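Local coordinates for protein arginase (Thermus thermophilus, PDB 2EF5) that probably hydrolyses L-arginine to L-ornithine and urea with a pair of manganese ions in each subunit, the step that releases urea in the urea cycle, at residues A[74-79]-A[96-101]; A[3-8]-A[33-38]; A[27-32]-A[272-277]; A[78-83]-A[89-94]. All coordinates share one frame; numbering follows the deposited sequence.

Interaction 1. Residues A[74-79]-A[96-101]. With MN (manganese (II) ion), chain H.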
loop_
_atom_site.group_PDB
_atom_site.type_symbol
_atom_site.label_atom_id
_atom_site.label_comp_id
_atom_site.label_asym_id
_atom_site.label_seq_id
_atom_site.Cartn_x
_atom_site.Cartn_y
_atom_site.Cartn_z
ATOM N N LEU A 74 43.459 -8.487 15.096
ATOM C CA LEU A 74 44.509 -7.540 14.731
ATOM C C LEU A 74 45.697 -8.271 14.106
ATOM O O LEU A 74 46.291 -7.797 13.142
ATOM C CB LEU A 74 44.959 -6.746 15.970
ATOM C CG LEU A 74 45.802 -5.490 15.728
ATOM C CD1 LEU A 74 45.096 -4.572 14.735
ATOM C CD2 LEU A 74 46.037 -4.772 17.059
ATOM N N VAL A 75 46.036 -9.432 14.654
ATOM C CA VAL A 75 47.133 -10.223 14.114
ATOM C C VAL A 75 46.735 -10.658 12.704
ATOM O O VAL A 75 47.556 -10.645 11.784
ATOM C CB VAL A 75 47.403 -11.476 14.981
ATOM C CG1 VAL A 75 48.435 -12.374 14.314
ATOM C CG2 VAL A 75 47.888 -11.055 16.357
ATOM N N LEU A 76 45.470 -11.039 12.544
ATOM C CA LEU A 76 44.959 -11.462 11.242
ATOM C C LEU A 76 45.037 -10.310 10.240
ATOM O O LEU A 76 45.518 -10.483 9.124
ATOM C CB LEU A 76 43.510 -11.938 11.369
ATOM C CG LEU A 76 42.763 -12.284 10.078
ATOM C CD1 LEU A 76 43.458 -13.439 9.374
ATOM C CD2 LEU A 76 41.321 -12.650 10.410
ATOM N N LYS A 77 44.561 -9.137 10.644
ATOM C CA LYS A 77 44.586 -7.970 9.773
ATOM C C LYS A 77 46.004 -7.703 9.275
ATOM O O LYS A 77 46.228 -7.518 8.083
ATOM C CB LYS A 77 44.062 -6.744 10.520
ATOM C CG LYS A 77 44.172 -5.432 9.753
ATOM C CD LYS A 77 43.768 -4.258 10.628
ATOM C CE LYS A 77 43.983 -2.931 9.917
ATOM N NZ LYS A 77 43.617 -1.777 10.793
ATOM N N GLU A 78 46.961 -7.698 10.197
ATOM C CA GLU A 78 48.355 -7.439 9.850
ATOM C C GLU A 78 48.930 -8.499 8.925
ATOM O O GLU A 78 49.700 -8.189 8.013
ATOM C CB GLU A 78 49.198 -7.355 11.120
ATOM C CG GLU A 78 48.646 -6.375 12.134
ATOM C CD GLU A 78 49.468 -6.318 13.402
ATOM O OE1 GLU A 78 49.777 -7.391 13.966
ATOM O OE2 GLU A 78 49.795 -5.195 13.837
ATOM N N ARG A 79 48.559 -9.752 9.169
ATOM C CA ARG A 79 49.037 -10.858 8.353
ATOM C C ARG A 79 48.566 -10.727 6.910
ATOM O O ARG A 79 49.329 -10.975 5.979
ATOM C CB ARG A 79 48.560 -12.191 8.934
ATOM C CG ARG A 79 49.066 -13.398 8.169
ATOM C CD ARG A 79 50.521 -13.704 8.487
ATOM N NE ARG A 79 51.175 -14.411 7.389
ATOM C CZ ARG A 79 52.124 -15.327 7.550
ATOM N NH1 ARG A 79 52.529 -15.657 8.771
ATOM N NH2 ARG A 79 52.677 -15.909 6.492
ATOM N N HIS A 96 32.543 -15.608 13.299
ATOM C CA HIS A 96 32.500 -14.652 12.201
ATOM C C HIS A 96 33.184 -13.352 12.631
ATOM O O HIS A 96 33.438 -12.472 11.810
ATOM C CB HIS A 96 31.052 -14.365 11.807
ATOM C CG HIS A 96 30.899 -14.005 10.359
ATOM N ND1 HIS A 96 29.693 -14.130 9.693
ATOM C CD2 HIS A 96 31.799 -13.596 9.452
ATOM C CE1 HIS A 96 29.877 -13.816 8.425
ATOM N NE2 HIS A 96 31.139 -13.488 8.243
ATOM N N SER A 97 33.470 -13.238 13.926
ATOM C CA SER A 97 34.142 -12.061 14.475
ATOM C C SER A 97 35.463 -11.828 13.756
ATOM O O SER A 97 35.913 -10.696 13.636
ATOM C CB SER A 97 34.427 -12.251 15.967
ATOM O OG SER A 97 33.235 -12.402 16.714
ATOM N N LEU A 98 36.081 -12.909 13.283
ATOM C CA LEU A 98 37.359 -12.816 12.578
ATOM C C LEU A 98 37.289 -11.897 11.364
ATOM O O LEU A 98 38.311 -11.366 10.922
ATOM C CB LEU A 98 37.830 -14.210 12.143
ATOM C CG LEU A 98 37.009 -14.937 11.071
ATOM C CD1 LEU A 98 37.329 -14.390 9.684
ATOM C CD2 LEU A 98 37.341 -16.421 11.120
ATOM N N SER A 99 36.089 -11.703 10.825
ATOM C CA SER A 99 35.934 -10.847 9.654
ATOM C C SER A 99 36.320 -9.392 9.896
ATOM O O SER A 99 36.622 -8.675 8.944
ATOM C CB SER A 99 34.501 -10.923 9.113
ATOM O OG SER A 99 34.266 -12.190 8.504
ATOM N N MET A 100 36.313 -8.952 11.153
ATOM C CA MET A 100 36.697 -7.577 11.443
ATOM C C MET A 100 38.146 -7.416 11.005
ATOM O O MET A 100 38.536 -6.383 10.466
ATOM C CB MET A 100 36.570 -7.277 12.940
ATOM C CG MET A 100 35.150 -7.327 13.477
ATOM S SD MET A 100 35.042 -6.865 15.228
ATOM C CE MET A 100 35.846 -8.247 15.997
ATOM N N GLY A 101 38.937 -8.455 11.240
ATOM C CA GLY A 101 40.335 -8.420 10.855
ATOM C C GLY A 101 40.575 -8.811 9.406
ATOM O O GLY A 101 41.433 -8.227 8.740
HETATM MN MN MN H . 27.727 -14.518 10.612
#

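Interaction 2. Residues A[3-8]-A[33-38]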
loop_
_atom_site.group_PDB
_atom_site.type_symbol
_atom_site.label_atom_id
_atom_site.label_comp_id
_atom_site.label_asym_id
_atom_site.label_seq_id
_atom_site.Cartn_x
_atom_site.Cartn_y
_atom_site.Cartn_z
ATOM N N VAL A 3 47.104 -18.206 -4.098
ATOM C CA VAL A 3 46.128 -18.233 -3.017
ATOM C C VAL A 3 46.815 -18.519 -1.688
ATOM O O VAL A 3 47.676 -19.395 -1.593
ATOM C CB VAL A 3 45.052 -19.325 -3.253
ATOM C CG1 VAL A 3 44.188 -19.489 -2.008
ATOM C CG2 VAL A 3 44.190 -18.955 -4.438
ATOM N N ALA A 4 46.433 -17.767 -0.663
ATOM C CA ALA A 4 46.981 -17.959 0.670
ATOM C C ALA A 4 45.823 -18.305 1.601
ATOM O O ALA A 4 44.815 -17.602 1.636
ATOM C CB ALA A 4 47.684 -16.693 1.152
ATOM N N VAL A 5 45.973 -19.399 2.336
ATOM C CA VAL A 5 44.951 -19.852 3.276
ATOM C C VAL A 5 45.430 -19.681 4.711
ATOM O O VAL A 5 46.513 -20.142 5.072
ATOM C CB VAL A 5 44.628 -21.346 3.069
ATOM C CG1 VAL A 5 43.644 -21.818 4.124
ATOM C CG2 VAL A 5 44.063 -21.571 1.673
ATOM N N VAL A 6 44.625 -19.016 5.528
ATOM C CA VAL A 6 44.977 -18.828 6.929
ATOM C C VAL A 6 43.769 -19.147 7.801
ATOM O O VAL A 6 42.639 -18.784 7.470
ATOM C CB VAL A 6 45.446 -17.389 7.211
ATOM C CG1 VAL A 6 44.347 -16.404 6.878
ATOM C CG2 VAL A 6 45.844 -17.258 8.667
ATOM N N GLY A 7 44.009 -19.837 8.909
ATOM C CA GLY A 7 42.914 -20.194 9.794
ATOM C C GLY A 7 42.866 -19.378 11.069
ATOM O O GLY A 7 43.883 -18.871 11.550
ATOM N N VAL A 8 41.662 -19.238 11.607
ATOM C CA VAL A 8 41.445 -18.513 12.849
ATOM C C VAL A 8 40.535 -19.397 13.706
ATOM O O VAL A 8 39.314 -19.285 13.652
ATOM C CB VAL A 8 40.759 -17.151 12.601
ATOM C CG1 VAL A 8 40.706 -16.346 13.892
ATOM C CG2 VAL A 8 41.509 -16.380 11.538
ATOM N N GLU A 33 44.118 -29.024 -1.599
ATOM C CA GLU A 33 44.389 -29.923 -2.710
ATOM C C GLU A 33 43.486 -29.585 -3.901
ATOM O O GLU A 33 43.934 -29.576 -5.049
ATOM C CB GLU A 33 44.159 -31.377 -2.288
ATOM C CG GLU A 33 45.072 -31.894 -1.175
ATOM C CD GLU A 33 44.914 -31.152 0.155
ATOM O OE1 GLU A 33 43.857 -30.531 0.395
ATOM O OE2 GLU A 33 45.855 -31.212 0.976
ATOM N N GLN A 34 42.215 -29.294 -3.630
ATOM C CA GLN A 34 41.281 -28.981 -4.705
ATOM C C GLN A 34 41.559 -27.630 -5.351
ATOM O O GLN A 34 41.288 -27.443 -6.535
ATOM C CB GLN A 34 39.835 -29.063 -4.203
ATOM C CG GLN A 34 39.464 -30.452 -3.678
ATOM C CD GLN A 34 37.993 -30.580 -3.337
ATOM O OE1 GLN A 34 37.145 -30.647 -4.221
ATOM N NE2 GLN A 34 37.685 -30.608 -2.049
ATOM N N LEU A 35 42.095 -26.685 -4.586
ATOM C CA LEU A 35 42.426 -25.386 -5.156
ATOM C C LEU A 35 43.576 -25.574 -6.148
ATOM O O LEU A 35 43.623 -24.919 -7.194
ATOM C CB LEU A 35 42.823 -24.393 -4.060
ATOM C CG LEU A 35 41.641 -23.737 -3.330
ATOM C CD1 LEU A 35 42.148 -22.888 -2.179
ATOM C CD2 LEU A 35 40.842 -22.886 -4.300
ATOM N N GLU A 36 44.497 -26.479 -5.820
ATOM C CA GLU A 36 45.625 -26.760 -6.700
ATOM C C GLU A 36 45.130 -27.464 -7.968
ATOM O O GLU A 36 45.600 -27.166 -9.069
ATOM C CB GLU A 36 46.671 -27.628 -5.991
ATOM C CG GLU A 36 47.288 -26.973 -4.752
ATOM C CD GLU A 36 48.367 -27.829 -4.104
ATOM O OE1 GLU A 36 48.159 -29.057 -3.973
ATOM O OE2 GLU A 36 49.413 -27.271 -3.710
ATOM N N ASP A 37 44.185 -28.394 -7.822
ATOM C CA ASP A 37 43.651 -29.099 -8.991
ATOM C C ASP A 37 43.035 -28.077 -9.938
ATOM O O ASP A 37 42.969 -28.283 -11.152
ATOM C CB ASP A 37 42.565 -30.105 -8.591
ATOM C CG ASP A 37 43.085 -31.207 -7.707
ATOM O OD1 ASP A 37 44.303 -31.464 -7.729
ATOM O OD2 ASP A 37 42.268 -31.829 -6.998
ATOM N N LEU A 38 42.583 -26.970 -9.364
ATOM C CA LEU A 38 41.950 -25.909 -10.126
ATOM C C LEU A 38 42.988 -25.041 -10.846
ATOM O O LEU A 38 42.639 -24.171 -11.648
ATOM C CB LEU A 38 41.096 -25.060 -9.183
ATOM C CG LEU A 38 39.976 -24.201 -9.763
ATOM C CD1 LEU A 38 39.037 -25.064 -10.588
ATOM C CD2 LEU A 38 39.215 -23.538 -8.617
#

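Interaction 3. Residues A[27-32]-A[272-277]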
loop_
_atom_site.group_PDB
_atom_site.type_symbol
_atom_site.label_atom_id
_atom_site.label_comp_id
_atom_site.label_asym_id
_atom_site.label_seq_id
_atom_site.Cartn_x
_atom_site.Cartn_y
_atom_site.Cartn_z
ATOM N N ARG A 27 40.201 -27.756 6.242
ATOM C CA ARG A 27 41.430 -28.277 5.654
ATOM C C ARG A 27 41.227 -29.758 5.354
ATOM O O ARG A 27 41.630 -30.232 4.298
ATOM C CB ARG A 27 42.621 -28.101 6.602
ATOM C CG ARG A 27 43.086 -26.667 6.769
ATOM C CD ARG A 27 44.315 -26.591 7.677
ATOM N NE ARG A 27 44.954 -25.274 7.647
ATOM C CZ ARG A 27 44.740 -24.305 8.536
ATOM N NH1 ARG A 27 43.895 -24.490 9.548
ATOM N NH2 ARG A 27 45.377 -23.143 8.411
ATOM N N TYR A 28 40.602 -30.483 6.280
ATOM C CA TYR A 28 40.352 -31.902 6.073
ATOM C C TYR A 28 39.434 -32.152 4.881
ATOM O O TYR A 28 39.445 -33.236 4.317
ATOM C CB TYR A 28 39.776 -32.549 7.336
ATOM C CG TYR A 28 40.853 -33.018 8.288
ATOM C CD1 TYR A 28 41.778 -33.986 7.892
ATOM C CD2 TYR A 28 40.974 -32.476 9.569
ATOM C CE1 TYR A 28 42.802 -34.402 8.746
ATOM C CE2 TYR A 28 41.995 -32.882 10.432
ATOM C CZ TYR A 28 42.904 -33.846 10.010
ATOM O OH TYR A 28 43.932 -34.258 10.829
ATOM N N ALA A 29 38.645 -31.152 4.498
ATOM C CA ALA A 29 37.764 -31.292 3.340
ATOM C C ALA A 29 38.582 -31.072 2.049
ATOM O O ALA A 29 38.028 -30.925 0.960
ATOM C CB ALA A 29 36.624 -30.294 3.424
ATOM N N ARG A 30 39.905 -31.043 2.197
ATOM C CA ARG A 30 40.839 -30.874 1.081
ATOM C C ARG A 30 40.671 -29.584 0.276
ATOM O O ARG A 30 40.766 -29.584 -0.947
ATOM C CB ARG A 30 40.749 -32.089 0.147
ATOM C CG ARG A 30 40.925 -33.415 0.878
ATOM C CD ARG A 30 40.866 -34.604 -0.064
ATOM N NE ARG A 30 41.981 -34.601 -1.008
ATOM C CZ ARG A 30 41.874 -34.318 -2.304
ATOM N NH1 ARG A 30 40.691 -34.011 -2.828
ATOM N NH2 ARG A 30 42.956 -34.329 -3.074
ATOM N N LEU A 31 40.423 -28.482 0.969
ATOM C CA LEU A 31 40.266 -27.195 0.307
ATOM C C LEU A 31 41.510 -26.893 -0.520
ATOM O O LEU A 31 41.442 -26.474 -1.672
ATOM C CB LEU A 31 40.087 -26.090 1.354
ATOM C CG LEU A 31 40.372 -24.657 0.883
ATOM C CD1 LEU A 31 39.329 -24.239 -0.145
ATOM C CD2 LEU A 31 40.371 -23.711 2.083
ATOM N N LEU A 32 42.654 -27.123 0.098
ATOM C CA LEU A 32 43.943 -26.860 -0.504
ATOM C C LEU A 32 44.262 -27.715 -1.731
ATOM O O LEU A 32 44.641 -27.195 -2.777
ATOM C CB LEU A 32 45.000 -27.042 0.570
ATOM C CG LEU A 32 46.173 -26.082 0.495
ATOM C CD1 LEU A 32 46.655 -25.777 1.906
ATOM C CD2 LEU A 32 47.271 -26.689 -0.371
ATOM N N ARG A 272 30.117 -32.822 6.250
ATOM C CA ARG A 272 29.488 -32.351 5.018
ATOM C C ARG A 272 29.329 -30.846 4.898
ATOM O O ARG A 272 29.263 -30.314 3.786
ATOM C CB ARG A 272 28.139 -33.043 4.794
ATOM C CG ARG A 272 27.041 -32.680 5.769
ATOM C CD ARG A 272 25.820 -33.556 5.483
ATOM N NE ARG A 272 24.616 -33.096 6.166
ATOM C CZ ARG A 272 23.425 -33.670 6.041
ATOM N NH1 ARG A 272 23.277 -34.730 5.259
ATOM N NH2 ARG A 272 22.383 -33.185 6.700
ATOM N N THR A 273 29.283 -30.152 6.028
ATOM C CA THR A 273 29.148 -28.705 5.988
ATOM C C THR A 273 30.460 -28.096 5.518
ATOM O O THR A 273 30.479 -27.172 4.701
ATOM C CB THR A 273 28.773 -28.141 7.365
ATOM O OG1 THR A 273 27.522 -28.706 7.774
ATOM C CG2 THR A 273 28.639 -26.619 7.300
ATOM N N ALA A 274 31.565 -28.625 6.023
ATOM C CA ALA A 274 32.878 -28.134 5.619
ATOM C C ALA A 274 33.088 -28.451 4.132
ATOM O O ALA A 274 33.629 -27.631 3.385
ATOM C CB ALA A 274 33.971 -28.795 6.457
ATOM N N GLU A 275 32.661 -29.640 3.705
ATOM C CA GLU A 275 32.814 -30.021 2.303
ATOM C C GLU A 275 31.968 -29.091 1.438
ATOM O O GLU A 275 32.366 -28.739 0.327
ATOM C CB GLU A 275 32.399 -31.485 2.088
ATOM C CG GLU A 275 33.197 -32.459 2.962
ATOM C CD GLU A 275 32.777 -33.908 2.803
ATOM O OE1 GLU A 275 31.608 -34.163 2.434
ATOM O OE2 GLU A 275 33.617 -34.797 3.070
ATOM N N MET A 276 30.808 -28.691 1.953
ATOM C CA MET A 276 29.922 -27.777 1.237
ATOM C C MET A 276 30.640 -26.463 0.971
ATOM O O MET A 276 30.679 -25.982 -0.163
ATOM C CB MET A 276 28.669 -27.468 2.059
ATOM C CG MET A 276 27.566 -28.517 2.030
ATOM S SD MET A 276 26.639 -28.533 0.479
ATOM C CE MET A 276 26.579 -26.766 0.085
ATOM N N LEU A 277 31.195 -25.871 2.024
ATOM C CA LEU A 277 31.887 -24.598 1.884
ATOM C C LEU A 277 33.131 -24.677 1.015
ATOM O O LEU A 277 33.463 -23.726 0.320
ATOM C CB LEU A 277 32.245 -24.024 3.256
ATOM C CG LEU A 277 31.253 -22.978 3.782
ATOM C CD1 LEU A 277 29.875 -23.594 3.925
ATOM C CD2 LEU A 277 31.731 -22.446 5.124
#

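Interaction 4. Residues A[78-83]-A[89-94]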
loop_
_atom_site.group_PDB
_atom_site.type_symbol
_atom_site.label_atom_id
_atom_site.label_comp_id
_atom_site.label_asym_id
_atom_site.label_seq_id
_atom_site.Cartn_x
_atom_site.Cartn_y
_atom_site.Cartn_z
ATOM N N GLU A 78 46.961 -7.698 10.197
ATOM C CA GLU A 78 48.355 -7.439 9.850
ATOM C C GLU A 78 48.930 -8.499 8.925
ATOM O O GLU A 78 49.700 -8.189 8.013
ATOM C CB GLU A 78 49.198 -7.355 11.120
ATOM C CG GLU A 78 48.646 -6.375 12.134
ATOM C CD GLU A 78 49.468 -6.318 13.402
ATOM O OE1 GLU A 78 49.777 -7.391 13.966
ATOM O OE2 GLU A 78 49.795 -5.195 13.837
ATOM N N ARG A 79 48.559 -9.752 9.169
ATOM C CA ARG A 79 49.037 -10.858 8.353
ATOM C C ARG A 79 48.566 -10.727 6.910
ATOM O O ARG A 79 49.329 -10.975 5.979
ATOM C CB ARG A 79 48.560 -12.191 8.934
ATOM C CG ARG A 79 49.066 -13.398 8.169
ATOM C CD ARG A 79 50.521 -13.704 8.487
ATOM N NE ARG A 79 51.175 -14.411 7.389
ATOM C CZ ARG A 79 52.124 -15.327 7.550
ATOM N NH1 ARG A 79 52.529 -15.657 8.771
ATOM N NH2 ARG A 79 52.677 -15.909 6.492
ATOM N N LEU A 80 47.309 -10.334 6.728
ATOM C CA LEU A 80 46.747 -10.178 5.390
ATOM C C LEU A 80 47.273 -8.923 4.687
ATOM O O LEU A 80 47.550 -8.942 3.485
ATOM C CB LEU A 80 45.214 -10.133 5.461
ATOM C CG LEU A 80 44.484 -11.393 5.952
ATOM C CD1 LEU A 80 42.981 -11.163 5.895
ATOM C CD2 LEU A 80 44.863 -12.588 5.092
ATOM N N ALA A 81 47.412 -7.835 5.435
ATOM C CA ALA A 81 47.897 -6.583 4.865
ATOM C C ALA A 81 49.333 -6.740 4.380
ATOM O O ALA A 81 49.766 -6.053 3.457
ATOM C CB ALA A 81 47.816 -5.464 5.900
ATOM N N ALA A 82 50.066 -7.654 5.002
ATOM C CA ALA A 82 51.455 -7.885 4.639
ATOM C C ALA A 82 51.637 -8.793 3.424
ATOM O O ALA A 82 52.747 -8.910 2.902
ATOM C CB ALA A 82 52.211 -8.460 5.834
ATOM N N LEU A 83 50.565 -9.437 2.973
ATOM C CA LEU A 83 50.664 -10.323 1.815
ATOM C C LEU A 83 51.015 -9.564 0.542
ATOM O O LEU A 83 50.577 -8.436 0.346
ATOM C CB LEU A 83 49.338 -11.068 1.585
ATOM C CG LEU A 83 48.985 -12.225 2.526
ATOM C CD1 LEU A 83 47.602 -12.756 2.196
ATOM C CD2 LEU A 83 50.017 -13.329 2.385
ATOM N N PRO A 89 43.502 -14.113 -0.561
ATOM C CA PRO A 89 43.425 -14.701 0.778
ATOM C C PRO A 89 42.086 -15.350 1.113
ATOM O O PRO A 89 41.023 -14.774 0.869
ATOM C CB PRO A 89 43.697 -13.512 1.684
ATOM C CG PRO A 89 42.936 -12.429 0.986
ATOM C CD PRO A 89 43.305 -12.651 -0.492
ATOM N N ILE A 90 42.159 -16.546 1.685
ATOM C CA ILE A 90 40.974 -17.271 2.119
ATOM C C ILE A 90 41.181 -17.506 3.605
ATOM O O ILE A 90 42.142 -18.166 4.012
ATOM C CB ILE A 90 40.829 -18.642 1.444
ATOM C CG1 ILE A 90 40.648 -18.476 -0.065
ATOM C CG2 ILE A 90 39.628 -19.377 2.048
ATOM C CD1 ILE A 90 40.545 -19.801 -0.809
ATOM N N VAL A 91 40.285 -16.961 4.415
ATOM C CA VAL A 91 40.387 -17.109 5.853
ATOM C C VAL A 91 39.379 -18.143 6.343
ATOM O O VAL A 91 38.185 -18.009 6.118
ATOM C CB VAL A 91 40.132 -15.759 6.556
ATOM C CG1 VAL A 91 40.339 -15.905 8.056
ATOM C CG2 VAL A 91 41.062 -14.691 5.972
ATOM N N LEU A 92 39.888 -19.175 7.006
ATOM C CA LEU A 92 39.071 -20.253 7.543
ATOM C C LEU A 92 38.772 -19.890 8.968
ATOM O O LEU A 92 39.671 -19.590 9.750
ATOM C CB LEU A 92 39.836 -21.573 7.528
ATOM C CG LEU A 92 40.579 -21.894 6.233
ATOM C CD1 LEU A 92 41.279 -23.236 6.380
ATOM C CD2 LEU A 92 39.605 -21.917 5.059
ATOM N N GLY A 93 37.511 -19.932 9.344
ATOM C CA GLY A 93 37.272 -19.547 10.705
ATOM C C GLY A 93 36.375 -20.340 11.595
ATOM O O GLY A 93 35.849 -21.408 11.265
ATOM N N GLY A 94 36.286 -19.773 12.788
ATOM C CA GLY A 94 35.430 -20.256 13.823
ATOM C C GLY A 94 34.491 -19.069 13.757
ATOM O O GLY A 94 33.851 -18.865 12.720
#

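Interaction 1. Residues A[74-79]-A[96-101]
With CG anti to the backbone N (chi1 174°) and chi2 at 62°, the Leu76 side chain reaches from helix 66-81 and turns its CD2 branch onto the carbonyl oxygen of Leu98. Here helix 66-81 meets the start of helix 99-107 on one face of the parallel α/β sheet of the arginase fold, and the turn that leads into the second helix carries a manganese ligand. Leu76 CD2 lies 3.3 Å from Leu98 O and 4.2 Å from Leu98 CB, so one methyl rests against both the backbone and the side chain of that residue. Leu98 O also accepts the hydrogen bond of Gly101 N within its own turn. At Gly101 the backbones come close, its CA standing 4.4 Å from Lys77 CA; with no side chain between them, Lys77 packs directly on the main chain. Lys77 CB sits 3.5 Å from Gly101 O, and the extended chain beyond it leads away to give its NZ to Val153 O. Val6 and Val8 of strand 2-8 touch Leu76 from the sheet. At the other end of 96-101, His96 binds manganese through ND1 at 2.2 Å, with Asp118, Asp122 and Asp217 completing the protein ligands. Its NE2 is hydrogen-bonded to Ser215 OG, which should steady the ring's rotation. Between 74-79 and 96-101 the backbones come nearest at a CA-H...O contact, Lys77 CA to Gly101 O, 3.3 Å long with 130° at the hydrogen.

Interaction 2. Residues A[3-8]-A[33-38]
The CA atoms of 3-8 and 33-38 come nearest at Val3 and Leu35, where the two CA atoms are 8.3 Å apart, a separation bridged by side chains alone. The contact lies within a beta-alpha-beta crossover of the arginase α/β fold, in which strand 2-8 is followed by helix 31-37 and then by the adjacent parallel strand 41-47. The helix lies against one face of the sheet, and the alternation of the strand turns Val3 and Val5 toward it while Ala4 between them points away. Leu35 is the helix residue that answers both valines. Its CG stands anti to the carbonyl carbon (chi1 -81°), and the side chain extends toward the strand with CD1 leading. Leu35 CD1 comes to 4.0 Å from Val3 CG1, the Leu35 side chain crossing that of Val3 at about a right angle. Leu35 CD1 also lies 4.5 Å from Val5 CG2, a looser approach, so a single methyl serves two valines two residues apart on the strand. All three residues are buried, and the contact is wholly apolar. Further hydrocarbon surrounds Leu35: Val42 and Ile90 from the strands that flank 2-8, and Leu282 from helix 272-284. The strand is held on both sides by backbone hydrogen bonds, Val3 and Val5 pairing with strand 41-47 and Ala4 with strand 87-93. In Val3 the methyl that touches the helix is CG1, placed anti to the backbone N (chi1 171°), and CG2 is the branch beside that N.

Interaction 3. Residues A[27-32]-A[272-277]
Ala29 sets its CB over the backbone of helix 272-284, 4.0 Å from Glu275 CA and equally far from Ala274 O. The pairing joins the tight turn between helices 22-28 and 31-37 to the last helix of the arginase α/β fold, two parts of the chain some 240 residues apart. Ala29 is the first residue after helix 22-28 to leave helical backbone angles, and Arg30 next to it, with a positive phi of 59°, is the N-cap of helix 31-37, so the corner of the turn is what abuts the helix. With only a methyl on Ala29, its CA comes to 5.2 Å from Glu275 CA. Ala274 points its methyl toward the turn, CB to CB with Ala29 at 4.3 Å, and Ala25 and Leu26 of helix 22-28 also touch it. Glu275 takes part through its aliphatic portion. Its CG is anti to the carbonyl carbon (chi1 -58°), and the chain then runs extended, carrying the carboxylate away from the methyl at this exposed margin. Val278, one helical turn past Ala274, packs on both Ala29 and Leu31. Glu275 CG closes the contact, 4.1 Å from Ala29 CB.

Interaction 4. Residues A[78-83]-A[89-94]
Leu80 divides its two methyls between two residues of strand 87-93, CD2 meeting Pro89 and CD1 meeting Val91. Its CG is anti to the carbonyl carbon (chi1 -64°) and chi2 is near 180°, a conformation that carries the forked end straight from helix 66-81 to the sheet. Leu80 CD2 rests 3.7 Å from Pro89 CB, and its CD1 lies 4.0 Å from Val91 CG2. Leu83, where the chain has left helical angles, adopts nearly the same side-chain shape, with chi1 -75°. Leu83 CD1 reaches the same proline carbon, 4.0 Å from Pro89 CB, so two leucine methyls converge on one carbon of the pyrrolidine ring, each side chain slanting across it. Val91 offers CG2, the branch beside its backbone N. Ile90, between the two contact residues, points to the other face, as alternation along a strand requires. The pair belongs to the second half of a beta-alpha-beta crossover (strand 41-47, helix 66-81, strand 87-93) in the α/β sheet of the arginase fold, and strand 87-93 leads on to the manganese ligand His96. Behind the contact, Pro89 and Val91 are hydrogen-bonded through their backbones to strand 255-261, which anchors the strand that receives the leucines. As every group meeting here is hydrocarbon, the helix end is held to the sheet by dispersion and the exclusion of water, without a directional bond between the two segments.

In the fold
Two contacts, interactions 2 and 4, seat helices on the neighbouring parallel strands 2-8 and 87-93 of the eight-stranded sheet; the other two join helices within the layers that cover them. Interactions 1 and 4 share helix 66-81, their centres about 7 Å apart, and Leu98 packs on Val91 and Gly93. Interactions 2 and 3 share helix 31-37, with centres about 11 Å apart, and interleave along the chain. Interaction 3 closes a long loop that nests interactions 1 and 4; interaction 2 closes before either opens. Probable backbone hydrogen bonds, Val8 N to Leu92 O and Leu92 N to Val6 O, tie interactions 2 and 4. The two helix layers thus sandwich strand 87-93, which leads to His96.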